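Local atomic coordinates of 4-amino-4-deoxychorismate lyase (Legionella pneumophila, PDB entry 3LUL), a protein that belongs to the class IV aminotransferase family of fold-type IV enzymes and carries a pyridoxal phosphate cofactor bound covalently to a lysine. Residues B[230-244]-B[253-267]. Numbering follows the deposited sequence.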
ATOM      1  N   ALA B 230     -24.398 -17.239  11.517  1.00 12.98           N
ATOM      2  CA  ALA B 230     -25.357 -16.157  11.222  1.00 11.79           C
ATOM      3  C   ALA B 230     -26.569 -16.608  10.413  1.00 10.79           C
ATOM      4  O   ALA B 230     -26.463 -17.536   9.622  1.00 14.07           O
ATOM      5  CB  ALA B 230     -24.643 -15.022  10.472  1.00 11.18           C
ATOM      6  N   ASP B 231     -27.699 -15.914  10.569  1.00  8.04           N
ATOM      7  CA  ASP B 231     -28.876 -16.141   9.737  1.00 10.55           C
ATOM      8  C   ASP B 231     -28.666 -15.566   8.339  1.00 11.20           C
ATOM      9  O   ASP B 231     -29.081 -16.176   7.333  1.00 11.71           O
ATOM     10  CB  ASP B 231     -30.151 -15.564  10.387  1.00  9.16           C
ATOM     11  CG  ASP B 231     -30.530 -16.286  11.677  1.00 11.47           C
ATOM     12  OD1 ASP B 231     -30.276 -17.517  11.763  1.00 12.17           O
ATOM     13  OD2 ASP B 231     -31.076 -15.638  12.596  1.00 10.96           O
ATOM     14  N   ALA B 232     -28.035 -14.387   8.286  1.00  9.72           N
ATOM     15  CA  ALA B 232     -27.673 -13.747   7.028  1.00  7.34           C
ATOM     16  C   ALA B 232     -26.456 -12.907   7.254  1.00  8.71           C
ATOM     17  O   ALA B 232     -26.168 -12.534   8.391  1.00  6.95           O
ATOM     18  CB  ALA B 232     -28.778 -12.856   6.505  1.00 10.52           C
ATOM     19  N   VAL B 233     -25.804 -12.600   6.142  1.00  8.74           N
ATOM     20  CA  VAL B 233     -24.586 -11.837   6.117  1.00  8.27           C
ATOM     21  C   VAL B 233     -24.692 -10.941   4.919  1.00  9.58           C
ATOM     22  O   VAL B 233     -25.136 -11.369   3.826  1.00 10.34           O
ATOM     23  CB  VAL B 233     -23.325 -12.706   5.946  1.00 10.68           C
ATOM     24  CG1 VAL B 233     -22.082 -11.848   5.904  1.00  5.81           C
ATOM     25  CG2 VAL B 233     -23.214 -13.768   7.099  1.00 11.58           C
ATOM     26  N   PHE B 234     -24.242  -9.707   5.079  1.00 11.83           N
ATOM     27  CA  PHE B 234     -24.270  -8.736   3.930  1.00  7.19           C
ATOM     28  C   PHE B 234     -23.177  -7.677   4.049  1.00  7.95           C
ATOM     29  O   PHE B 234     -22.573  -7.483   5.101  1.00  9.27           O
ATOM     30  CB  PHE B 234     -25.668  -8.099   3.753  1.00  7.89           C
ATOM     31  CG  PHE B 234     -26.069  -7.123   4.839  1.00  8.96           C
ATOM     32  CD1 PHE B 234     -25.664  -5.794   4.788  1.00  7.46           C
ATOM     33  CD2 PHE B 234     -26.838  -7.544   5.923  1.00  8.93           C
ATOM     34  CE1 PHE B 234     -26.062  -4.896   5.774  1.00  9.73           C
ATOM     35  CE2 PHE B 234     -27.235  -6.651   6.930  1.00 12.70           C
ATOM     36  CZ  PHE B 234     -26.850  -5.341   6.861  1.00 10.81           C
ATOM     37  N   LEU B 235     -22.898  -7.016   2.938  1.00  8.60           N
ATOM     38  CA  LEU B 235     -21.808  -6.031   2.867  1.00  8.68           C
ATOM     39  C   LEU B 235     -22.334  -4.655   2.505  1.00 11.23           C
ATOM     40  O   LEU B 235     -23.392  -4.547   1.910  1.00  9.54           O
ATOM     41  CB  LEU B 235     -20.832  -6.444   1.795  1.00  9.01           C
ATOM     42  CG  LEU B 235     -20.323  -7.887   1.859  1.00 10.62           C
ATOM     43  CD1 LEU B 235     -19.470  -8.204   0.612  1.00 12.25           C
ATOM     44  CD2 LEU B 235     -19.538  -8.120   3.134  1.00  9.28           C
ATOM     45  N   THR B 236     -21.571  -3.616   2.825  1.00  8.88           N
ATOM     46  CA  THR B 236     -22.005  -2.260   2.557  1.00 10.06           C
ATOM     47  C   THR B 236     -20.851  -1.448   1.971  1.00  8.67           C
ATOM     48  O   THR B 236     -19.707  -1.556   2.417  1.00  8.71           O
ATOM     49  CB  THR B 236     -22.531  -1.534   3.852  1.00  9.20           C
ATOM     50  OG1 THR B 236     -21.466  -1.384   4.806  1.00 10.32           O
ATOM     51  CG2 THR B 236     -23.693  -2.304   4.540  1.00  6.68           C
ATOM     52  N   ASN B 237     -21.175  -0.632   0.979  1.00  8.58           N
ATOM     53  CA  ASN B 237     -20.306   0.434   0.510  1.00  9.61           C
ATOM     54  C   ASN B 237     -21.106   1.470  -0.283  1.00  9.54           C
ATOM     55  O   ASN B 237     -22.296   1.275  -0.537  1.00  9.16           O
ATOM     56  CB  ASN B 237     -19.085  -0.090  -0.258  1.00  9.90           C
ATOM     57  CG  ASN B 237     -19.424  -0.750  -1.588  1.00 13.41           C
ATOM     58  OD1 ASN B 237     -20.464  -0.494  -2.186  1.00 15.26           O
ATOM     59  ND2 ASN B 237     -18.508  -1.589  -2.075  1.00 14.60           N
ATOM     60  N   SER B 238     -20.464   2.581  -0.626  1.00  9.00           N
ATOM     61  CA  SER B 238     -21.197   3.732  -1.184  1.00  9.86           C
ATOM     62  C   SER B 238     -21.687   3.432  -2.568  1.00  9.85           C
ATOM     63  O   SER B 238     -22.762   3.853  -2.921  1.00 11.09           O
ATOM     64  CB  SER B 238     -20.303   4.985  -1.262  1.00 13.24           C
ATOM     65  OG  SER B 238     -20.080   5.518  -0.001  1.00 19.02           O
ATOM     66  N   LEU B 239     -20.896   2.709  -3.361  1.00  9.28           N
ATOM     67  CA  LEU B 239     -21.288   2.447  -4.747  1.00 11.81           C
ATOM     68  C   LEU B 239     -22.346   1.378  -4.896  1.00 13.16           C
ATOM     69  O   LEU B 239     -23.238   1.509  -5.744  1.00 13.59           O
ATOM     70  CB  LEU B 239     -20.103   2.112  -5.652  1.00 12.39           C
ATOM     71  CG  LEU B 239     -19.068   3.200  -5.823  1.00 15.99           C
ATOM     72  CD1 LEU B 239     -17.895   2.657  -6.684  1.00 24.00           C
ATOM     73  CD2 LEU B 239     -19.671   4.441  -6.414  1.00 14.86           C
ATOM     74  N   GLN B 240     -22.260   0.327  -4.098  1.00 11.53           N
ATOM     75  CA  GLN B 240     -23.173  -0.800  -4.255  1.00 13.40           C
ATOM     76  C   GLN B 240     -24.307  -0.823  -3.232  1.00 14.08           C
ATOM     77  O   GLN B 240     -25.264  -1.528  -3.443  1.00 13.69           O
ATOM     78  CB  GLN B 240     -22.381  -2.134  -4.251  1.00 15.97           C
ATOM     79  CG  GLN B 240     -21.500  -2.359  -5.519  1.00 20.91           C
ATOM     80  CD  GLN B 240     -22.304  -2.641  -6.803  1.00 29.93           C
ATOM     81  OE1 GLN B 240     -23.414  -3.235  -6.759  1.00 32.09           O
ATOM     82  NE2 GLN B 240     -21.745  -2.232  -7.958  1.00 28.78           N
ATOM     83  N   GLY B 241     -24.220  -0.023  -2.165  1.00 11.69           N
ATOM     84  CA  GLY B 241     -25.155  -0.078  -1.066  1.00 13.02           C
ATOM     85  C   GLY B 241     -24.995  -1.419  -0.383  1.00 11.92           C
ATOM     86  O   GLY B 241     -23.872  -1.861  -0.105  1.00 13.23           O
ATOM     87  N   ILE B 242     -26.106  -2.079  -0.130  1.00 10.08           N
ATOM     88  CA  ILE B 242     -26.094  -3.360   0.531  1.00 10.24           C
ATOM     89  C   ILE B 242     -25.987  -4.456  -0.532  1.00 10.84           C
ATOM     90  O   ILE B 242     -26.762  -4.463  -1.521  1.00 13.15           O
ATOM     91  CB  ILE B 242     -27.374  -3.548   1.398  1.00 10.44           C
ATOM     92  CG1 ILE B 242     -27.290  -2.666   2.636  1.00 12.52           C
ATOM     93  CG2 ILE B 242     -27.566  -5.023   1.774  1.00 10.85           C
ATOM     94  CD1 ILE B 242     -28.538  -2.650   3.504  1.00 12.88           C
ATOM     95  N   ARG B 243     -25.061  -5.382  -0.304  1.00 10.57           N
ATOM     96  CA  ARG B 243     -24.842  -6.537  -1.179  1.00 10.67           C
ATOM     97  C   ARG B 243     -25.011  -7.780  -0.317  1.00 12.10           C
ATOM     98  O   ARG B 243     -24.385  -7.923   0.747  1.00 11.22           O
ATOM     99  CB  ARG B 243     -23.453  -6.474  -1.790  1.00 15.26           C
ATOM    100  CG  ARG B 243     -23.114  -7.565  -2.824  1.00 21.31           C
ATOM    101  CD  ARG B 243     -23.451  -7.149  -4.279  1.00 24.09           C
ATOM    102  NE  ARG B 243     -23.319  -8.285  -5.220  1.00 22.35           N
ATOM    103  CZ  ARG B 243     -22.267  -8.533  -6.011  1.00 20.73           C
ATOM    104  NH1 ARG B 243     -21.189  -7.749  -5.999  1.00 28.51           N
ATOM    105  NH2 ARG B 243     -22.262  -9.606  -6.805  1.00 24.19           N
ATOM    106  N   ARG B 244     -25.881  -8.682  -0.773  1.00 10.03           N
ATOM    107  CA  ARG B 244     -26.170  -9.891  -0.021  1.00  8.90           C
ATOM    108  C   ARG B 244     -25.040 -10.873  -0.209  1.00  8.24           C
ATOM    109  O   ARG B 244     -24.430 -10.918  -1.277  1.00 10.89           O
ATOM    110  CB  ARG B 244     -27.497 -10.504  -0.496  1.00 10.00           C
ATOM    111  CG  ARG B 244     -28.704  -9.616  -0.269  1.00 10.73           C
ATOM    112  CD  ARG B 244     -29.910 -10.121  -1.045  1.00 14.21           C
ATOM    113  NE  ARG B 244     -30.986  -9.119  -1.092  1.00 19.48           N
ATOM    114  CZ  ARG B 244     -31.999  -8.992  -0.223  1.00 15.77           C
ATOM    115  NH1 ARG B 244     -32.150  -9.820   0.804  1.00 15.99           N
ATOM    116  NH2 ARG B 244     -32.899  -8.024  -0.400  1.00 18.38           N
ATOM    117  N   PHE B 253     -25.359 -19.354   3.090  1.00 11.67           N
ATOM    118  CA  PHE B 253     -26.353 -18.649   3.871  1.00  9.58           C
ATOM    119  C   PHE B 253     -27.642 -18.423   3.087  1.00 11.29           C
ATOM    120  O   PHE B 253     -27.630 -18.293   1.855  1.00 10.73           O
ATOM    121  CB  PHE B 253     -25.819 -17.265   4.244  1.00  9.23           C
ATOM    122  CG  PHE B 253     -24.499 -17.300   4.966  1.00  8.91           C
ATOM    123  CD1 PHE B 253     -24.444 -17.697   6.292  1.00 15.51           C
ATOM    124  CD2 PHE B 253     -23.335 -16.907   4.329  1.00 11.23           C
ATOM    125  CE1 PHE B 253     -23.241 -17.728   6.970  1.00  9.96           C
ATOM    126  CE2 PHE B 253     -22.139 -16.927   4.990  1.00  9.59           C
ATOM    127  CZ  PHE B 253     -22.095 -17.368   6.321  1.00 11.91           C
ATOM    128  N   GLU B 254     -28.749 -18.333   3.823  1.00  9.63           N
ATOM    129  CA  GLU B 254     -29.957 -17.723   3.302  1.00 11.23           C
ATOM    130  C   GLU B 254     -29.657 -16.242   3.016  1.00 11.37           C
ATOM    131  O   GLU B 254     -29.099 -15.546   3.873  1.00 13.78           O
ATOM    132  CB  GLU B 254     -31.097 -17.856   4.324  1.00 12.23           C
ATOM    133  CG  GLU B 254     -32.362 -17.107   3.966  1.00 15.40           C
ATOM    134  CD  GLU B 254     -32.899 -17.489   2.597  1.00 25.85           C
ATOM    135  OE1 GLU B 254     -33.218 -18.689   2.390  1.00 27.04           O
ATOM    136  OE2 GLU B 254     -32.991 -16.593   1.731  1.00 13.35           O
ATOM    137  N   VAL B 255     -30.003 -15.786   1.811  1.00 11.98           N
ATOM    138  CA  VAL B 255     -29.726 -14.408   1.384  1.00 12.57           C
ATOM    139  C   VAL B 255     -30.836 -13.408   1.700  1.00 14.05           C
ATOM    140  O   VAL B 255     -30.596 -12.197   1.707  1.00 15.84           O
ATOM    141  CB  VAL B 255     -29.351 -14.339  -0.106  1.00 13.76           C
ATOM    142  CG1 VAL B 255     -28.046 -15.114  -0.353  1.00 10.98           C
ATOM    143  CG2 VAL B 255     -30.478 -14.837  -0.995  1.00 12.32           C
ATOM    144  N   ASN B 256     -32.022 -13.904   2.026  1.00 14.15           N
ATOM    145  CA  ASN B 256     -33.164 -13.029   2.320  1.00 13.91           C
ATOM    146  C   ASN B 256     -33.371 -12.831   3.816  1.00 12.72           C
ATOM    147  O   ASN B 256     -33.194 -13.748   4.618  1.00 13.33           O
ATOM    148  CB  ASN B 256     -34.440 -13.580   1.664  1.00 15.47           C
ATOM    149  CG  ASN B 256     -34.376 -13.512   0.146  1.00 20.48           C
ATOM    150  OD1 ASN B 256     -33.976 -12.484  -0.436  1.00 29.26           O
ATOM    151  ND2 ASN B 256     -34.705 -14.609  -0.497  1.00 25.09           N
ATOM    152  N   HIS B 257     -33.736 -11.607   4.173  1.00 14.30           N
ATOM    153  CA  HIS B 257     -34.127 -11.266   5.524  1.00 12.80           C
ATOM    154  C   HIS B 257     -34.906  -9.980   5.462  1.00 11.85           C
ATOM    155  O   HIS B 257     -34.517  -9.065   4.753  1.00 11.67           O
ATOM    156  CB  HIS B 257     -32.908 -11.124   6.446  1.00 12.39           C
ATOM    157  CG  HIS B 257     -33.229 -11.277   7.900  1.00 10.22           C
ATOM    158  ND1 HIS B 257     -33.894 -10.309   8.629  1.00 10.99           N
ATOM    159  CD2 HIS B 257     -33.024 -12.310   8.747  1.00  8.58           C
ATOM    160  CE1 HIS B 257     -34.043 -10.729   9.873  1.00  8.36           C
ATOM    161  NE2 HIS B 257     -33.522 -11.939   9.969  1.00  8.48           N
ATOM    162  N   PRO B 258     -36.020  -9.895   6.204  1.00 11.33           N
ATOM    163  CA  PRO B 258     -36.786  -8.634   6.212  1.00 11.54           C
ATOM    164  C   PRO B 258     -35.988  -7.407   6.659  1.00  8.36           C
ATOM    165  O   PRO B 258     -36.239  -6.284   6.182  1.00  6.17           O
ATOM    166  CB  PRO B 258     -37.964  -8.915   7.169  1.00 11.88           C
ATOM    167  CG  PRO B 258     -37.863 -10.328   7.579  1.00 14.66           C
ATOM    168  CD  PRO B 258     -36.645 -10.963   7.016  1.00 12.60           C
ATOM    169  N   ILE B 259     -35.021  -7.608   7.559  1.00  7.74           N
ATOM    170  CA  ILE B 259     -34.169  -6.519   8.011  1.00  6.80           C
ATOM    171  C   ILE B 259     -33.358  -5.940   6.858  1.00  9.36           C
ATOM    172  O   ILE B 259     -33.252  -4.733   6.714  1.00  9.51           O
ATOM    173  CB  ILE B 259     -33.253  -6.975   9.164  1.00  6.96           C
ATOM    174  CG1 ILE B 259     -34.105  -7.229  10.432  1.00  8.61           C
ATOM    175  CG2 ILE B 259     -32.099  -5.959   9.446  1.00 10.98           C
ATOM    176  CD1 ILE B 259     -33.280  -7.664  11.698  1.00  9.68           C
ATOM    177  N   ILE B 260     -32.868  -6.813   5.996  1.00  8.36           N
ATOM    178  CA  ILE B 260     -32.110  -6.377   4.810  1.00 10.03           C
ATOM    179  C   ILE B 260     -33.014  -5.559   3.868  1.00  7.79           C
ATOM    180  O   ILE B 260     -32.605  -4.481   3.398  1.00 10.33           O
ATOM    181  CB  ILE B 260     -31.458  -7.551   4.064  1.00 11.20           C
ATOM    182  CG1 ILE B 260     -30.439  -8.253   4.991  1.00  8.44           C
ATOM    183  CG2 ILE B 260     -30.776  -7.048   2.753  1.00 10.35           C
ATOM    184  CD1 ILE B 260     -29.782  -9.532   4.415  1.00  9.27           C
ATOM    185  N   ASP B 261     -34.235  -6.018   3.609  1.00  7.45           N
ATOM    186  CA  ASP B 261     -35.134  -5.230   2.750  1.00  8.51           C
ATOM    187  C   ASP B 261     -35.470  -3.854   3.330  1.00  8.76           C
ATOM    188  O   ASP B 261     -35.494  -2.862   2.601  1.00  9.57           O
ATOM    189  CB  ASP B 261     -36.425  -5.974   2.420  1.00  9.89           C
ATOM    190  CG  ASP B 261     -36.163  -7.275   1.692  1.00 15.77           C
ATOM    191  OD1 ASP B 261     -35.408  -7.255   0.709  1.00 19.03           O
ATOM    192  OD2 ASP B 261     -36.695  -8.311   2.114  1.00 20.19           O
ATOM    193  N   LYS B 262     -35.686  -3.801   4.634  1.00  8.50           N
ATOM    194  CA  LYS B 262     -35.925  -2.533   5.315  1.00 10.87           C
ATOM    195  C   LYS B 262     -34.717  -1.586   5.182  1.00  9.32           C
ATOM    196  O   LYS B 262     -34.871  -0.410   4.880  1.00  7.85           O
ATOM    197  CB  LYS B 262     -36.245  -2.748   6.802  1.00  9.72           C
ATOM    198  CG  LYS B 262     -36.532  -1.424   7.509  1.00 15.88           C
ATOM    199  CD  LYS B 262     -37.292  -1.564   8.815  1.00 22.35           C
ATOM    200  CE  LYS B 262     -37.736  -0.185   9.322  1.00 18.40           C
ATOM    201  NZ  LYS B 262     -38.429  -0.225  10.628  1.00 24.00           N
ATOM    202  N   LEU B 263     -33.522  -2.094   5.440  1.00  8.73           N
ATOM    203  CA  LEU B 263     -32.318  -1.267   5.346  1.00  9.04           C
ATOM    204  C   LEU B 263     -32.050  -0.769   3.913  1.00  8.83           C
ATOM    205  O   LEU B 263     -31.705   0.398   3.728  1.00  9.05           O
ATOM    206  CB  LEU B 263     -31.126  -1.998   5.940  1.00 10.98           C
ATOM    207  CG  LEU B 263     -31.240  -2.220   7.455  1.00 13.71           C
ATOM    208  CD1 LEU B 263     -30.048  -3.028   7.903  1.00 14.38           C
ATOM    209  CD2 LEU B 263     -31.363  -0.911   8.254  1.00 14.18           C
ATOM    210  N   ILE B 264     -32.275  -1.615   2.908  1.00  8.97           N
ATOM    211  CA  ILE B 264     -32.188  -1.183   1.506  1.00 10.24           C
ATOM    212  C   ILE B 264     -33.154  -0.021   1.229  1.00 12.18           C
ATOM    213  O   ILE B 264     -32.768   1.017   0.625  1.00 10.95           O
ATOM    214  CB  ILE B 264     -32.489  -2.344   0.530  1.00 10.92           C
ATOM    215  CG1 ILE B 264     -31.321  -3.327   0.543  1.00 12.33           C
ATOM    216  CG2 ILE B 264     -32.772  -1.800  -0.901  1.00 11.95           C
ATOM    217  CD1 ILE B 264     -31.595  -4.619  -0.180  1.00  8.10           C
ATOM    218  N   PHE B 265     -34.377  -0.161   1.720  1.00 11.87           N
ATOM    219  CA  PHE B 265     -35.363   0.885   1.537  1.00 11.81           C
ATOM    220  C   PHE B 265     -34.886   2.185   2.163  1.00 12.58           C
ATOM    221  O   PHE B 265     -34.901   3.231   1.509  1.00 14.48           O
ATOM    222  CB  PHE B 265     -36.739   0.482   2.092  1.00 13.67           C
ATOM    223  CG  PHE B 265     -37.763   1.601   2.001  1.00 11.46           C
ATOM    224  CD1 PHE B 265     -37.864   2.540   3.008  1.00 19.40           C
ATOM    225  CD2 PHE B 265     -38.600   1.712   0.904  1.00 21.60           C
ATOM    226  CE1 PHE B 265     -38.785   3.569   2.932  1.00 24.74           C
ATOM    227  CE2 PHE B 265     -39.533   2.743   0.828  1.00 20.60           C
ATOM    228  CZ  PHE B 265     -39.613   3.670   1.846  1.00 17.91           C
ATOM    229  N   LEU B 266     -34.433   2.121   3.416  1.00 10.81           N
ATOM    230  CA  LEU B 266     -34.030   3.325   4.135  1.00 13.58           C
ATOM    231  C   LEU B 266     -32.814   4.025   3.499  1.00 15.96           C
ATOM    232  O   LEU B 266     -32.817   5.249   3.316  1.00 15.23           O
ATOM    233  CB  LEU B 266     -33.780   3.002   5.607  1.00 13.28           C
ATOM    234  CG  LEU B 266     -35.013   2.595   6.412  1.00 15.08           C
ATOM    235  CD1 LEU B 266     -34.610   2.096   7.780  1.00 13.30           C
ATOM    236  CD2 LEU B 266     -36.004   3.770   6.480  1.00 16.95           C
ATOM    237  N   LEU B 267     -31.805   3.247   3.128  1.00 16.33           N
ATOM    238  CA  LEU B 267     -30.630   3.816   2.454  1.00 21.20           C
ATOM    239  C   LEU B 267     -31.061   4.483   1.154  1.00 21.83           C
ATOM    240  O   LEU B 267     -30.551   5.537   0.829  1.00 22.89           O
ATOM    241  CB  LEU B 267     -29.540   2.779   2.164  1.00 19.75           C
ATOM    242  CG  LEU B 267     -28.848   2.140   3.372  1.00 23.89           C
ATOM    243  CD1 LEU B 267     -27.968   0.983   2.872  1.00 23.95           C
ATOM    244  CD2 LEU B 267     -28.022   3.118   4.226  1.00 20.82           C
TER
HETATM  245  O   HOH W   1     -33.021 -13.597  12.287  1.00  6.56           O
HETATM  246  O   HOH W   2     -28.471 -18.687   6.591  1.00 19.13           O
HETATM  247  O   HOH W   3     -31.829 -14.952   6.672  1.00 20.27           O
HETATM  248  O   HOH W   4     -26.909 -13.903   3.779  1.00  5.84           O
HETATM  249  O   HOH W   5     -27.771 -11.312   2.538  1.00  9.53           O
HETATM  250  O   HOH W   6     -34.907 -10.246   1.905  1.00 24.35           O
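Arg244 reaches from its strand to the start of helix 258-269 and passes Val255 on the way. Arg244 CB lies 4.3 Å from Val255 CB. CG and CD pass Val255 O, and the extended chain (chi2 166°, chi3 -167°) carries NH1 on to hydrogen-bond the same oxygen. Arg244 NH1 donates to Val255 O at 3.0 Å, within the guanidinium plane, though tilted from the carbonyl plane. NH1 also gives a hydrogen bond to water 6, which also accepts from His257 N and donates to Asp261 OD2. Arg244 NH2 makes a salt bridge to Asp261 OD1 at 2.8 Å, on the syn side but well out of the carboxylate plane. Ile260 CG2 sits over one guanidinium face, and Asn256 OD1 over the opposite one. His257 is the N-cap of the helix; its ND1 accepts from Ile259 N.

Strands 232-237 and 241-248 form an antiparallel hairpin in the large mixed sheet of this class IV aminotransferase fold, and the C-terminal helix packs against it. At the hairpin turn, Ser238 OG is hydrogen-bonded to a phosphate oxygen of the modified lysine at position 141.

Ile242 meets the helix with both branches. Ile242 CD1 abuts Leu263 CB at 3.6 Å, while CG2 touches Ile260 CG2. Leu267 crosses Ile242 at about a right angle, its CD1 against Ile242 CG1 and CD1. Phe234 CD2 lies 3.8 Å from Ile260 CG1, and the Phe234 ring meets that of Phe181 with the planes nearly parallel. At the other end, Val233 CG2 stands over the centre of the Phe253 ring, a CH-pi contact of 3.8 Å to the centroid. Water 2 links Asp231 O with Glu254 N.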